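Local coordinates for protein isomaltodextranase (Arthrobacter globiformis, PDB 5AWO) that hydrolyses (1->6)-alpha-D-glucosidic linkages in dextran-type polysaccharides, releasing isomaltose units one after another from the non-reducing chain ends, at residues A[42-47]-A[267-272]; A[317-322]-A[349-354]; A[422-427]-A[434-439]. All coordinates share one frame; numbering follows the deposited sequence.

Contact 1: residues A[42-47]-A[267-272]; sequences NIYGYS and NADADK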
ATOM      1  N   ASN A  42     -13.209  -3.206  10.384  1.00 13.56           N
ATOM      2  CA  ASN A  42     -12.706  -2.409  11.496  1.00 13.63           C
ATOM      3  C   ASN A  42     -13.840  -1.806  12.306  1.00 13.76           C
ATOM      4  O   ASN A  42     -14.872  -1.462  11.753  1.00 13.69           O
ATOM      5  CB  ASN A  42     -11.769  -1.317  10.947  1.00 14.18           C
ATOM      6  CG  ASN A  42     -11.069  -0.514  12.043  1.00 13.53           C
ATOM      7  OD1 ASN A  42     -11.650   0.341  12.676  1.00 13.78           O
ATOM      8  ND2 ASN A  42      -9.752  -0.768  12.231  1.00 14.83           N
ATOM      9  N   ILE A  43     -13.628  -1.674  13.613  1.00 12.73           N
ATOM     10  CA  ILE A  43     -14.621  -1.179  14.553  1.00 13.80           C
ATOM     11  C   ILE A  43     -14.939   0.316  14.415  1.00 13.91           C
ATOM     12  O   ILE A  43     -15.764   0.822  15.141  1.00 14.17           O
ATOM     13  CB  ILE A  43     -14.187  -1.429  16.036  1.00 13.87           C
ATOM     14  CG1 ILE A  43     -12.985  -0.553  16.430  1.00 14.28           C
ATOM     15  CG2 ILE A  43     -13.920  -2.905  16.285  1.00 14.87           C
ATOM     16  CD1 ILE A  43     -12.720  -0.461  17.914  1.00 14.46           C
ATOM     17  N   TYR A  44     -14.296   1.024  13.484  1.00 13.44           N
ATOM     18  CA  TYR A  44     -14.451   2.486  13.396  1.00 13.68           C
ATOM     19  C   TYR A  44     -15.899   2.924  13.166  1.00 13.58           C
ATOM     20  O   TYR A  44     -16.284   3.971  13.650  1.00 14.33           O
ATOM     21  CB  TYR A  44     -13.583   2.987  12.260  1.00 13.83           C
ATOM     22  CG  TYR A  44     -13.449   4.477  12.089  1.00 13.42           C
ATOM     23  CD1 TYR A  44     -12.461   5.188  12.769  1.00 14.10           C
ATOM     24  CD2 TYR A  44     -14.280   5.197  11.186  1.00 14.17           C
ATOM     25  CE1 TYR A  44     -12.301   6.550  12.587  1.00 14.26           C
ATOM     26  CE2 TYR A  44     -14.102   6.544  10.987  1.00 14.02           C
ATOM     27  CZ  TYR A  44     -13.118   7.215  11.665  1.00 14.16           C
ATOM     28  OH  TYR A  44     -12.950   8.558  11.444  1.00 14.86           O
ATOM     29  N   GLY A  45     -16.707   2.124  12.463  1.00 14.75           N
ATOM     30  CA  GLY A  45     -18.102   2.474  12.234  1.00 14.91           C
ATOM     31  C   GLY A  45     -18.909   2.513  13.503  1.00 15.27           C
ATOM     32  O   GLY A  45     -19.921   3.212  13.569  1.00 15.51           O
ATOM     33  N   TYR A  46     -18.481   1.759  14.511  1.00 14.80           N
ATOM     34  CA  TYR A  46     -19.041   1.884  15.843  1.00 15.26           C
ATOM     35  C   TYR A  46     -18.389   3.037  16.594  1.00 15.41           C
ATOM     36  O   TYR A  46     -19.055   3.948  17.090  1.00 15.83           O
ATOM     37  CB  TYR A  46     -18.875   0.582  16.675  1.00 16.14           C
ATOM     38  CG  TYR A  46     -19.504   0.763  18.051  1.00 16.26           C
ATOM     39  CD1 TYR A  46     -18.836   1.417  19.084  1.00 17.17           C
ATOM     40  CD2 TYR A  46     -20.824   0.369  18.281  1.00 17.18           C
ATOM     41  CE1 TYR A  46     -19.443   1.640  20.309  1.00 17.40           C
ATOM     42  CE2 TYR A  46     -21.412   0.554  19.511  1.00 18.57           C
ATOM     43  CZ  TYR A  46     -20.742   1.221  20.510  1.00 18.41           C
ATOM     44  OH  TYR A  46     -21.340   1.435  21.748  1.00 20.14           O
ATOM     45  N   SER A  47     -17.063   3.015  16.713  1.00 15.05           N
ATOM     46  CA  SER A  47     -16.420   3.852  17.692  1.00 15.09           C
ATOM     47  C   SER A  47     -16.377   5.316  17.307  1.00 14.79           C
ATOM     48  O   SER A  47     -16.407   6.188  18.176  1.00 15.86           O
ATOM     49  CB  SER A  47     -14.994   3.333  18.010  1.00 15.29           C
ATOM     50  OG  SER A  47     -15.076   2.136  18.771  1.00 16.36           O
ATOM     51  N   ASN A 267      -4.797   9.654   3.071  1.00 11.72           N
ATOM     52  CA  ASN A 267      -5.940  10.551   3.191  1.00 11.88           C
ATOM     53  C   ASN A 267      -6.215  10.913   4.624  1.00 12.20           C
ATOM     54  O   ASN A 267      -5.764  10.208   5.527  1.00 12.23           O
ATOM     55  CB  ASN A 267      -7.205   9.963   2.559  1.00 11.82           C
ATOM     56  CG  ASN A 267      -7.644   8.628   3.180  1.00 12.22           C
ATOM     57  OD1 ASN A 267      -6.820   7.827   3.658  1.00 12.38           O
ATOM     58  ND2 ASN A 267      -8.931   8.335   3.069  1.00 12.24           N
ATOM     59  N   ALA A 268      -6.977  11.983   4.825  1.00 12.05           N
ATOM     60  CA  ALA A 268      -7.568  12.268   6.121  1.00 12.99           C
ATOM     61  C   ALA A 268      -8.521  11.144   6.536  1.00 12.95           C
ATOM     62  O   ALA A 268      -9.030  10.406   5.680  1.00 13.10           O
ATOM     63  CB  ALA A 268      -8.328  13.587   6.037  1.00 13.23           C
ATOM     64  N   ASP A 269      -8.784  11.015   7.833  1.00 12.80           N
ATOM     65  CA  ASP A 269      -9.634   9.948   8.330  1.00 13.25           C
ATOM     66  C   ASP A 269     -10.988   9.920   7.606  1.00 13.20           C
ATOM     67  O   ASP A 269     -11.555  10.955   7.284  1.00 13.67           O
ATOM     68  CB  ASP A 269      -9.948  10.137   9.818  1.00 13.67           C
ATOM     69  CG  ASP A 269      -8.744   9.962  10.742  1.00 15.48           C
ATOM     70  OD1 ASP A 269      -7.592   9.778  10.303  1.00 14.42           O
ATOM     71  OD2 ASP A 269      -8.955  10.038  11.980  1.00 16.75           O
ATOM     72  N   ALA A 270     -11.556   8.727   7.453  1.00 13.25           N
ATOM     73  CA  ALA A 270     -12.876   8.605   6.845  1.00 12.47           C
ATOM     74  C   ALA A 270     -13.931   9.454   7.564  1.00 13.52           C
ATOM     75  O   ALA A 270     -14.850   9.973   6.923  1.00 13.15           O
ATOM     76  CB  ALA A 270     -13.308   7.139   6.798  1.00 12.68           C
ATOM     77  N   ASP A 271     -13.843   9.586   8.878  1.00 12.85           N
ATOM     78  CA  ASP A 271     -14.722  10.487   9.647  1.00 13.53           C
ATOM     79  C   ASP A 271     -16.172  10.106   9.353  1.00 14.23           C
ATOM     80  O   ASP A 271     -16.499   8.905   9.338  1.00 13.01           O
ATOM     81  CB  ASP A 271     -14.308  11.946   9.318  1.00 14.07           C
ATOM     82  CG  ASP A 271     -14.879  13.014  10.266  1.00 14.89           C
ATOM     83  OD1 ASP A 271     -16.014  13.456  10.001  1.00 15.91           O
ATOM     84  OD2 ASP A 271     -14.188  13.478  11.205  1.00 15.94           O
ATOM     85  N   LYS A 272     -17.027  11.096   9.110  1.00 14.14           N
ATOM     86  CA  LYS A 272     -18.437  10.880   8.791  1.00 15.96           C
ATOM     87  C   LYS A 272     -18.678  10.293   7.399  1.00 15.08           C
ATOM     88  O   LYS A 272     -19.812  10.010   7.041  1.00 15.85           O
ATOM     89  CB  LYS A 272     -19.190  12.216   8.898  1.00 18.79           C
ATOM     90  CG  LYS A 272     -18.774  13.231   7.879  1.00 23.76           C
ATOM     91  CD  LYS A 272     -19.270  14.633   8.210  1.00 28.02           C
ATOM     92  CE  LYS A 272     -20.749  14.805   7.925  1.00 31.92           C
ATOM     93  NZ  LYS A 272     -21.037  14.749   6.467  1.00 33.45           N
TER
HETATM   94  O   HOH W   1     -11.388  10.085  12.936  1.00 15.61           O
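Tyr44 meets Ala270 and Asp271 in a mainly polar contact between the start of helix 44-50, just after strand 39-42, and the loop that follows strand 263-265, at the C-terminal ends of the strands of the TIM barrel. The phenol OH accepts from Asp271 N at 2.9 Å, with a bent N-H...O angle of 131°, and the amide nitrogen lies at the edge of the ring, near its plane. A water, also in the ring plane, sits 2.6 Å from Tyr44 OH and donates to Asp269 OD2 over another 2.6 Å. One hydroxyl thus holds the backbone at Asp271 directly and reaches the carboxylate of Asp269 through the water. With CG anti to the backbone N (chi1 -173°), the Tyr44 ring is carried off the helix start toward the opposing loop, where CE2 packs against Ala270 CB at 4.3 Å in an oblique approach.

Both backbones are tied down locally. Asn42 OD1 caps the start of helix 44-50 by accepting from Tyr44 N at 2.8 Å, while Asp271 OD1 takes up Lys272 N at 2.7 Å, on the anti side and well out of the carboxylate plane. Asp269 OD1 has its own partner, a salt bridge to Arg265 NH2, so both carboxylate oxygens are engaged. The Asp269 side chain lies about 6 Å from that of Asp201, probably the nucleophile. The arrangement is consistent with a second shell beside the active site, on the catalytic face of the GH27 (beta/alpha)8 barrel.

Contact 2: residues A[317-322]-A[349-354]; sequences FMRAST and YQQIGN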
ATOM      1  N   PHE A 317     -11.158   3.664   5.606  1.00 12.38           N
ATOM      2  CA  PHE A 317     -12.299   2.800   5.831  1.00 11.91           C
ATOM      3  C   PHE A 317     -13.447   3.135   4.917  1.00 12.20           C
ATOM      4  O   PHE A 317     -13.686   4.316   4.631  1.00 13.08           O
ATOM      5  CB  PHE A 317     -12.799   2.937   7.272  1.00 12.52           C
ATOM      6  CG  PHE A 317     -11.743   2.651   8.290  1.00 12.82           C
ATOM      7  CD1 PHE A 317     -10.973   1.497   8.211  1.00 12.98           C
ATOM      8  CD2 PHE A 317     -11.519   3.517   9.333  1.00 13.10           C
ATOM      9  CE1 PHE A 317      -9.968   1.241   9.154  1.00 13.38           C
ATOM     10  CE2 PHE A 317     -10.536   3.248  10.291  1.00 13.72           C
ATOM     11  CZ  PHE A 317      -9.746   2.125  10.186  1.00 13.12           C
ATOM     12  N   MET A 318     -14.082   2.083   4.410  1.00 12.03           N
ATOM     13  CA  MET A 318     -15.300   2.207   3.609  1.00 12.05           C
ATOM     14  C   MET A 318     -16.520   2.197   4.533  1.00 12.57           C
ATOM     15  O   MET A 318     -16.727   1.255   5.297  1.00 13.32           O
ATOM     16  CB  MET A 318     -15.390   1.087   2.572  1.00 12.47           C
ATOM     17  CG  MET A 318     -14.307   1.201   1.533  1.00 12.52           C
ATOM     18  SD  MET A 318     -14.441  -0.003   0.213  1.00 13.70           S
ATOM     19  CE  MET A 318     -13.847  -1.461   1.055  1.00 15.46           C
ATOM     20  N   ARG A 319     -17.316   3.261   4.427  1.00 12.39           N
ATOM     21  CA  ARG A 319     -18.511   3.437   5.254  1.00 12.83           C
ATOM     22  C   ARG A 319     -19.711   3.531   4.267  1.00 13.12           C
ATOM     23  O   ARG A 319     -20.153   4.614   3.854  1.00 13.13           O
ATOM     24  CB  ARG A 319     -18.390   4.654   6.148  1.00 13.36           C
ATOM     25  CG  ARG A 319     -17.181   4.634   7.095  1.00 13.04           C
ATOM     26  CD  ARG A 319     -17.292   5.690   8.204  1.00 13.81           C
ATOM     27  NE  ARG A 319     -18.399   5.324   9.056  1.00 14.18           N
ATOM     28  CZ  ARG A 319     -19.128   6.147   9.801  1.00 15.15           C
ATOM     29  NH1 ARG A 319     -18.809   7.425   9.977  1.00 14.49           N
ATOM     30  NH2 ARG A 319     -20.181   5.644  10.418  1.00 16.92           N
ATOM     31  N   ALA A 320     -20.132   2.378   3.781  1.00 13.17           N
ATOM     32  CA  ALA A 320     -21.062   2.366   2.621  1.00 14.24           C
ATOM     33  C   ALA A 320     -22.337   3.142   2.882  1.00 14.42           C
ATOM     34  O   ALA A 320     -22.839   3.865   2.004  1.00 14.91           O
ATOM     35  CB  ALA A 320     -21.401   0.946   2.216  1.00 14.84           C
ATOM     36  N   SER A 321     -22.889   3.000   4.076  1.00 16.29           N
ATOM     37  CA  SER A 321     -24.167   3.634   4.453  0.50 16.71           C
ATOM     38  C   SER A 321     -24.084   5.142   4.566  1.00 17.02           C
ATOM     39  O   SER A 321     -25.103   5.829   4.649  1.00 17.96           O
ATOM     40  CB  SER A 321     -24.656   3.104   5.799  0.50 17.97           C
ATOM     41  OG  SER A 321     -23.933   3.702   6.857  0.50 17.80           O
ATOM     42  N   THR A 322     -22.868   5.688   4.596  1.00 14.86           N
ATOM     43  CA  THR A 322     -22.705   7.139   4.696  1.00 14.31           C
ATOM     44  C   THR A 322     -22.816   7.883   3.369  1.00 14.63           C
ATOM     45  O   THR A 322     -22.811   9.110   3.367  1.00 16.00           O
ATOM     46  CB  THR A 322     -21.377   7.540   5.359  1.00 14.54           C
ATOM     47  OG1 THR A 322     -20.259   7.224   4.509  1.00 14.48           O
ATOM     48  CG2 THR A 322     -21.220   6.862   6.713  1.00 15.03           C
ATOM     49  N   TYR A 349     -22.980  -4.161  11.772  1.00 18.12           N
ATOM     50  CA  TYR A 349     -24.149  -4.985  11.459  1.00 18.43           C
ATOM     51  C   TYR A 349     -25.414  -4.130  11.465  1.00 18.48           C
ATOM     52  O   TYR A 349     -26.359  -4.428  10.722  1.00 19.15           O
ATOM     53  CB  TYR A 349     -24.263  -6.202  12.407  1.00 19.74           C
ATOM     54  CG  TYR A 349     -24.644  -5.906  13.841  1.00 21.81           C
ATOM     55  CD1 TYR A 349     -25.982  -5.916  14.251  1.00 21.95           C
ATOM     56  CD2 TYR A 349     -23.669  -5.675  14.804  1.00 22.00           C
ATOM     57  CE1 TYR A 349     -26.317  -5.639  15.567  1.00 22.74           C
ATOM     58  CE2 TYR A 349     -23.997  -5.427  16.118  1.00 23.75           C
ATOM     59  CZ  TYR A 349     -25.322  -5.422  16.497  1.00 23.82           C
ATOM     60  OH  TYR A 349     -25.643  -5.152  17.817  1.00 25.65           O
ATOM     61  N   GLN A 350     -25.452  -3.059  12.250  1.00 18.02           N
ATOM     62  CA  GLN A 350     -26.625  -2.165  12.240  1.00 18.71           C
ATOM     63  C   GLN A 350     -26.639  -1.219  11.057  1.00 18.69           C
ATOM     64  O   GLN A 350     -27.712  -0.836  10.593  1.00 20.09           O
ATOM     65  CB  GLN A 350     -26.720  -1.319  13.500  1.00 20.79           C
ATOM     66  CG  GLN A 350     -26.872  -2.119  14.774  1.00 23.33           C
ATOM     67  CD  GLN A 350     -25.583  -2.230  15.528  1.00 26.33           C
ATOM     68  OE1 GLN A 350     -24.493  -2.278  14.929  1.00 26.20           O
ATOM     69  NE2 GLN A 350     -25.678  -2.245  16.850  1.00 26.33           N
ATOM     70  N   GLN A 351     -25.464  -0.838  10.569  1.00 17.39           N
ATOM     71  CA  GLN A 351     -25.363   0.168   9.514  1.00 17.40           C
ATOM     72  C   GLN A 351     -25.453  -0.418   8.131  1.00 17.57           C
ATOM     73  O   GLN A 351     -25.797   0.298   7.185  1.00 17.20           O
ATOM     74  CB  GLN A 351     -24.024   0.901   9.619  1.00 16.96           C
ATOM     75  CG  GLN A 351     -23.895   1.814  10.812  1.00 16.76           C
ATOM     76  CD  GLN A 351     -22.448   2.198  11.123  1.00 16.73           C
ATOM     77  OE1 GLN A 351     -21.504   1.506  10.720  1.00 16.34           O
ATOM     78  NE2 GLN A 351     -22.271   3.303  11.839  1.00 16.91           N
ATOM     79  N   ILE A 352     -25.101  -1.685   7.977  1.00 17.23           N
ATOM     80  CA  ILE A 352     -24.919  -2.270   6.646  1.00 17.95           C
ATOM     81  C   ILE A 352     -26.198  -2.171   5.794  1.00 19.04           C
ATOM     82  O   ILE A 352     -26.126  -1.925   4.582  1.00 19.71           O
ATOM     83  CB  ILE A 352     -24.358  -3.718   6.676  1.00 18.31           C
ATOM     84  CG1 ILE A 352     -23.905  -4.198   5.291  1.00 18.87           C
ATOM     85  CG2 ILE A 352     -25.372  -4.708   7.249  1.00 18.78           C
ATOM     86  CD1 ILE A 352     -22.748  -3.406   4.690  1.00 18.09           C
ATOM     87  N   GLY A 353     -27.363  -2.318   6.420  1.00 18.66           N
ATOM     88  CA  GLY A 353     -28.625  -2.191   5.675  1.00 19.35           C
ATOM     89  C   GLY A 353     -28.649  -3.142   4.494  1.00 19.99           C
ATOM     90  O   GLY A 353     -28.366  -4.328   4.659  1.00 20.02           O
ATOM     91  N   ASN A 354     -28.990  -2.627   3.302  1.00 22.56           N
ATOM     92  CA  ASN A 354     -28.973  -3.453   2.083  1.00 24.42           C
ATOM     93  C   ASN A 354     -27.687  -3.246   1.301  1.00 24.37           C
ATOM     94  O   ASN A 354     -27.748  -3.286   0.084  1.00 26.88           O
ATOM     95  CB  ASN A 354     -30.056  -3.079   1.009  1.00 28.46           C
ATOM     96  CG  ASN A 354     -31.445  -2.815   1.544  1.00 28.92           C
ATOM     97  OD1 ASN A 354     -31.885  -3.434   2.522  1.00 35.67           O
ATOM     98  ND2 ASN A 354     -32.196  -1.936   0.821  1.00 29.91           N
TER
HETATM   99  O   HOH W   2     -19.749   2.895   9.105  1.00 18.50           O
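Arg319 and Gln351 face each other through a water, and Ser321 packs on the Gln351 backbone, where the loops after strands 312-314 and 343-345, the seventh and eighth strands of the TIM barrel, come together. The water lies at the edge of the guanidinium, in its plane, where it accepts from Arg319 NE at 2.8 Å; it donates to Gln351 OE1 at 2.8 Å. Gln351 NE2 approaches the same group near its plane, 3.4 Å from Arg319 NH2. These are two donors and make no bond with each other; the guanidinium and amide planes are turned 39° apart. Beside this polar pair, Ser321 CB rests 3.3 Å from Gln351 O.

Each of the two polar heads is fixed by partners beyond the two segments. Gln351 NE2 donates to Gly45 O and its OE1 also accepts from Thr348 N, which leaves little doubt about which end of the amide is which. Arg319 NH1 donates to Asp271 O, bringing in the loop after strand 263-265. The arginine chain reaches this place by bending at chi3 (66°), which swings the guanidinium back over its own turn, and Thr322 CG2 covers one face, 3.8 Å above the plane and over its centre.

Further out, the carboxylate of Asp347 receives the backbone amides of Ala320 and Ser321, binding the 3-10 turn 320-322 to the chain just ahead of Gln351. The turn is closed on Arg319 O, which accepts from Thr322 N and, at 2.7 Å, from Thr322 OG1; the hydroxyl comes in the carbonyl plane, on a lone pair, at a C=O...O angle of 141°.

Contact 3: residues A[422-427]-A[434-439]; sequences IDFAKD and GNVRDL. With PO4 (phosphate ion), chain B.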
ATOM      1  N   ILE A 422      -9.889   5.204 -21.636  1.00 16.16           N
ATOM      2  CA  ILE A 422      -8.513   4.730 -21.634  1.00 17.07           C
ATOM      3  C   ILE A 422      -8.298   3.952 -22.934  1.00 17.85           C
ATOM      4  O   ILE A 422      -8.994   2.980 -23.223  1.00 17.85           O
ATOM      5  CB  ILE A 422      -8.197   3.873 -20.385  1.00 17.90           C
ATOM      6  CG1 ILE A 422      -7.946   4.794 -19.177  1.00 18.67           C
ATOM      7  CG2 ILE A 422      -6.973   2.976 -20.594  1.00 18.24           C
ATOM      8  CD1 ILE A 422      -6.668   5.580 -19.253  1.00 20.41           C
ATOM      9  N   ASP A 423      -7.313   4.408 -23.697  1.00 18.77           N
ATOM     10  CA  ASP A 423      -6.972   3.807 -24.977  1.00 18.94           C
ATOM     11  C   ASP A 423      -5.806   2.856 -24.788  1.00 18.68           C
ATOM     12  O   ASP A 423      -4.789   3.213 -24.155  1.00 17.60           O
ATOM     13  CB  ASP A 423      -6.593   4.912 -25.950  1.00 18.94           C
ATOM     14  CG  ASP A 423      -6.410   4.383 -27.355  1.00 20.19           C
ATOM     15  OD1 ASP A 423      -5.325   3.826 -27.683  1.00 22.81           O
ATOM     16  OD2 ASP A 423      -7.369   4.493 -28.126  1.00 21.29           O
ATOM     17  N   PHE A 424      -5.955   1.626 -25.261  1.00 19.31           N
ATOM     18  CA  PHE A 424      -5.001   0.575 -24.932  1.00 20.35           C
ATOM     19  C   PHE A 424      -3.635   0.779 -25.573  1.00 20.60           C
ATOM     20  O   PHE A 424      -2.637   0.332 -25.014  1.00 21.05           O
ATOM     21  CB  PHE A 424      -5.550  -0.829 -25.229  1.00 20.76           C
ATOM     22  CG  PHE A 424      -6.880  -1.124 -24.552  1.00 20.23           C
ATOM     23  CD1 PHE A 424      -7.245  -0.464 -23.377  1.00 20.75           C
ATOM     24  CD2 PHE A 424      -7.791  -2.018 -25.109  1.00 20.24           C
ATOM     25  CE1 PHE A 424      -8.454  -0.745 -22.761  1.00 19.55           C
ATOM     26  CE2 PHE A 424      -8.994  -2.300 -24.483  1.00 20.43           C
ATOM     27  CZ  PHE A 424      -9.331  -1.652 -23.319  1.00 21.43           C
ATOM     28  N   ALA A 425      -3.615   1.454 -26.717  1.00 20.55           N
ATOM     29  CA  ALA A 425      -2.355   1.810 -27.377  1.00 21.21           C
ATOM     30  C   ALA A 425      -1.803   3.117 -26.836  1.00 21.10           C
ATOM     31  O   ALA A 425      -0.674   3.138 -26.317  1.00 22.83           O
ATOM     32  CB  ALA A 425      -2.542   1.889 -28.890  1.00 21.23           C
ATOM     33  N   LYS A 426      -2.583   4.188 -26.916  1.00 20.18           N
ATOM     34  CA  LYS A 426      -2.084   5.516 -26.618  1.00 20.58           C
ATOM     35  C   LYS A 426      -1.830   5.757 -25.134  1.00 19.59           C
ATOM     36  O   LYS A 426      -0.928   6.499 -24.776  1.00 18.97           O
ATOM     37  CB  LYS A 426      -3.023   6.578 -27.143  1.00 22.26           C
ATOM     38  CG  LYS A 426      -3.132   6.528 -28.660  1.00 25.82           C
ATOM     39  CD  LYS A 426      -3.889   7.716 -29.215  1.00 30.02           C
ATOM     40  CE  LYS A 426      -5.390   7.539 -29.064  1.00 31.47           C
ATOM     41  NZ  LYS A 426      -6.143   8.497 -29.928  1.00 34.35           N
ATOM     42  N   ASP A 427      -2.666   5.175 -24.288  1.00 18.32           N
ATOM     43  CA  ASP A 427      -2.515   5.348 -22.852  1.00 18.01           C
ATOM     44  C   ASP A 427      -1.742   4.208 -22.214  1.00 17.85           C
ATOM     45  O   ASP A 427      -0.759   4.457 -21.496  1.00 19.13           O
ATOM     46  CB  ASP A 427      -3.897   5.519 -22.188  1.00 17.09           C
ATOM     47  CG  ASP A 427      -4.631   6.746 -22.658  1.00 18.75           C
ATOM     48  OD1 ASP A 427      -4.019   7.823 -22.764  1.00 19.19           O
ATOM     49  OD2 ASP A 427      -5.862   6.657 -22.915  1.00 18.54           O
ATOM     50  N   GLY A 434      -7.601  -5.623 -26.470  1.00 19.85           N
ATOM     51  CA  GLY A 434      -7.939  -6.630 -25.496  1.00 20.44           C
ATOM     52  C   GLY A 434      -9.427  -6.848 -25.363  1.00 18.03           C
ATOM     53  O   GLY A 434     -10.212  -5.983 -25.755  1.00 18.58           O
ATOM     54  N   ASN A 435      -9.788  -8.021 -24.858  1.00 19.24           N
ATOM     55  CA  ASN A 435     -11.169  -8.310 -24.500  1.00 20.18           C
ATOM     56  C   ASN A 435     -11.519  -7.431 -23.290  1.00 19.77           C
ATOM     57  O   ASN A 435     -10.713  -7.327 -22.351  1.00 20.30           O
ATOM     58  CB  ASN A 435     -11.342  -9.773 -24.127  1.00 21.19           C
ATOM     59  CG  ASN A 435     -12.717 -10.066 -23.562  1.00 23.57           C
ATOM     60  OD1 ASN A 435     -12.949  -9.959 -22.340  1.00 25.05           O
ATOM     61  ND2 ASN A 435     -13.657 -10.394 -24.442  1.00 25.00           N
ATOM     62  N   VAL A 436     -12.707  -6.828 -23.326  1.00 18.95           N
ATOM     63  CA  VAL A 436     -13.122  -5.894 -22.252  1.00 18.41           C
ATOM     64  C   VAL A 436     -14.368  -6.444 -21.580  1.00 17.43           C
ATOM     65  O   VAL A 436     -15.344  -6.788 -22.267  1.00 18.66           O
ATOM     66  CB  VAL A 436     -13.376  -4.484 -22.811  1.00 17.86           C
ATOM     67  CG1 VAL A 436     -13.800  -3.525 -21.695  1.00 17.60           C
ATOM     68  CG2 VAL A 436     -12.133  -3.948 -23.491  1.00 19.96           C
ATOM     69  N   ARG A 437     -14.327  -6.559 -20.258  1.00 16.78           N
ATOM     70  CA  ARG A 437     -15.479  -6.987 -19.489  1.00 16.56           C
ATOM     71  C   ARG A 437     -15.801  -5.905 -18.446  1.00 15.42           C
ATOM     72  O   ARG A 437     -14.929  -5.510 -17.666  1.00 15.48           O
ATOM     73  CB  ARG A 437     -15.179  -8.307 -18.792  1.00 17.06           C
ATOM     74  CG  ARG A 437     -16.349  -8.912 -18.097  1.00 18.74           C
ATOM     75  CD  ARG A 437     -16.099 -10.352 -17.644  1.00 18.72           C
ATOM     76  NE  ARG A 437     -17.191 -10.775 -16.801  1.00 20.29           N
ATOM     77  CZ  ARG A 437     -18.333 -11.290 -17.254  1.00 19.39           C
ATOM     78  NH1 ARG A 437     -18.479 -11.549 -18.556  1.00 20.46           N
ATOM     79  NH2 ARG A 437     -19.299 -11.609 -16.406  1.00 20.16           N
ATOM     80  N   ASP A 438     -17.057  -5.447 -18.448  1.00 14.97           N
ATOM     81  CA  ASP A 438     -17.593  -4.503 -17.442  1.00 14.09           C
ATOM     82  C   ASP A 438     -17.983  -5.308 -16.201  1.00 14.77           C
ATOM     83  O   ASP A 438     -18.811  -6.208 -16.255  1.00 14.56           O
ATOM     84  CB  ASP A 438     -18.791  -3.767 -18.048  1.00 14.57           C
ATOM     85  CG  ASP A 438     -19.399  -2.742 -17.116  1.00 14.49           C
ATOM     86  OD1 ASP A 438     -19.444  -3.011 -15.919  1.00 15.14           O
ATOM     87  OD2 ASP A 438     -19.849  -1.692 -17.614  1.00 16.27           O
ATOM     88  N   LEU A 439     -17.311  -5.031 -15.072  1.00 13.93           N
ATOM     89  CA  LEU A 439     -17.408  -5.895 -13.915  1.00 14.39           C
ATOM     90  C   LEU A 439     -18.603  -5.620 -13.003  1.00 14.17           C
ATOM     91  O   LEU A 439     -18.897  -6.425 -12.144  1.00 15.51           O
ATOM     92  CB  LEU A 439     -16.128  -5.855 -13.069  1.00 14.57           C
ATOM     93  CG  LEU A 439     -14.854  -6.146 -13.840  1.00 15.16           C
ATOM     94  CD1 LEU A 439     -13.666  -6.162 -12.920  1.00 16.07           C
ATOM     95  CD2 LEU A 439     -14.930  -7.453 -14.614  1.00 15.51           C
TER
HETATM   96  P   PO4 B 701      -9.081   7.522 -27.802  1.00 22.08           P
HETATM   97  O1  PO4 B 701      -8.652   7.799 -29.241  1.00 25.31           O
HETATM   98  O2  PO4 B 701      -7.961   8.051 -26.884  1.00 22.50           O
HETATM   99  O3  PO4 B 701      -9.290   6.045 -27.564  1.00 21.28           O
HETATM  100  O4  PO4 B 701     -10.357   8.262 -27.502  1.00 22.58           O
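The beta-sandwich domain that follows the barrel, of the alpha-galactosidase C-terminal type, contains this buried apolar contact, in which Phe424, just past the end of strand 418-423, reaches strand 434-438. Val436 CG2 abuts the rim of the phenyl ring, in its plane, 3.6 Å from Phe424 CZ. Farther back on the ring, Phe424 CD2 lies 3.9 Å from Gly434 N, approaching obliquely. Val465, from the neighbouring strand 460-466, also packs on Phe424, so the ring joins the two-stranded sheet of 418-423 and 450-455 to the larger antiparallel sheet.

The turn carrying Phe424 is shaped by an Asx motif: Asp423 OD1 accepts from Lys426 N at 2.9 Å in an almost straight bond (179°) and, weakly, from Ala425 N. Asp427 OD2 in turn accepts from Asp423 N at 2.8 Å. Replacing Asp423 by an alanine removes OD1, which would probably leave the Lys426 amide without its acceptor and the turn 423-427 freer to move. A phosphate ion, probably from the crystallisation liquor, lies with its O3 2.5 Å from Asp423 OD2; Lys426 NZ donates to phosphate O1 at 2.7 Å, and Arg450 NH2 binds the ion too.

In the fold
From the N terminus, contact 1 opens at the end of the first barrel strand, 39-42, and closes about 220 residues later beyond strand 263-265, spanning most of the TIM barrel. Contact 2 then closes a short excursion of 26 residues, with helix 326-339 and strand 343-345. Contact 3 follows, bridging only six residues within the beta-sandwich domain next to the barrel in sequence. The three stand in series; none nests in or crosses another. Contacts 1 and 2 nonetheless touch, their centres 11 Å apart, and connect the start of helix 44-50, after barrel strand one, with the loops after strands six, seven and eight. Contact 3 stands apart, its nearest atoms about 15 Å from contact 2 and about 22 Å from contact 1.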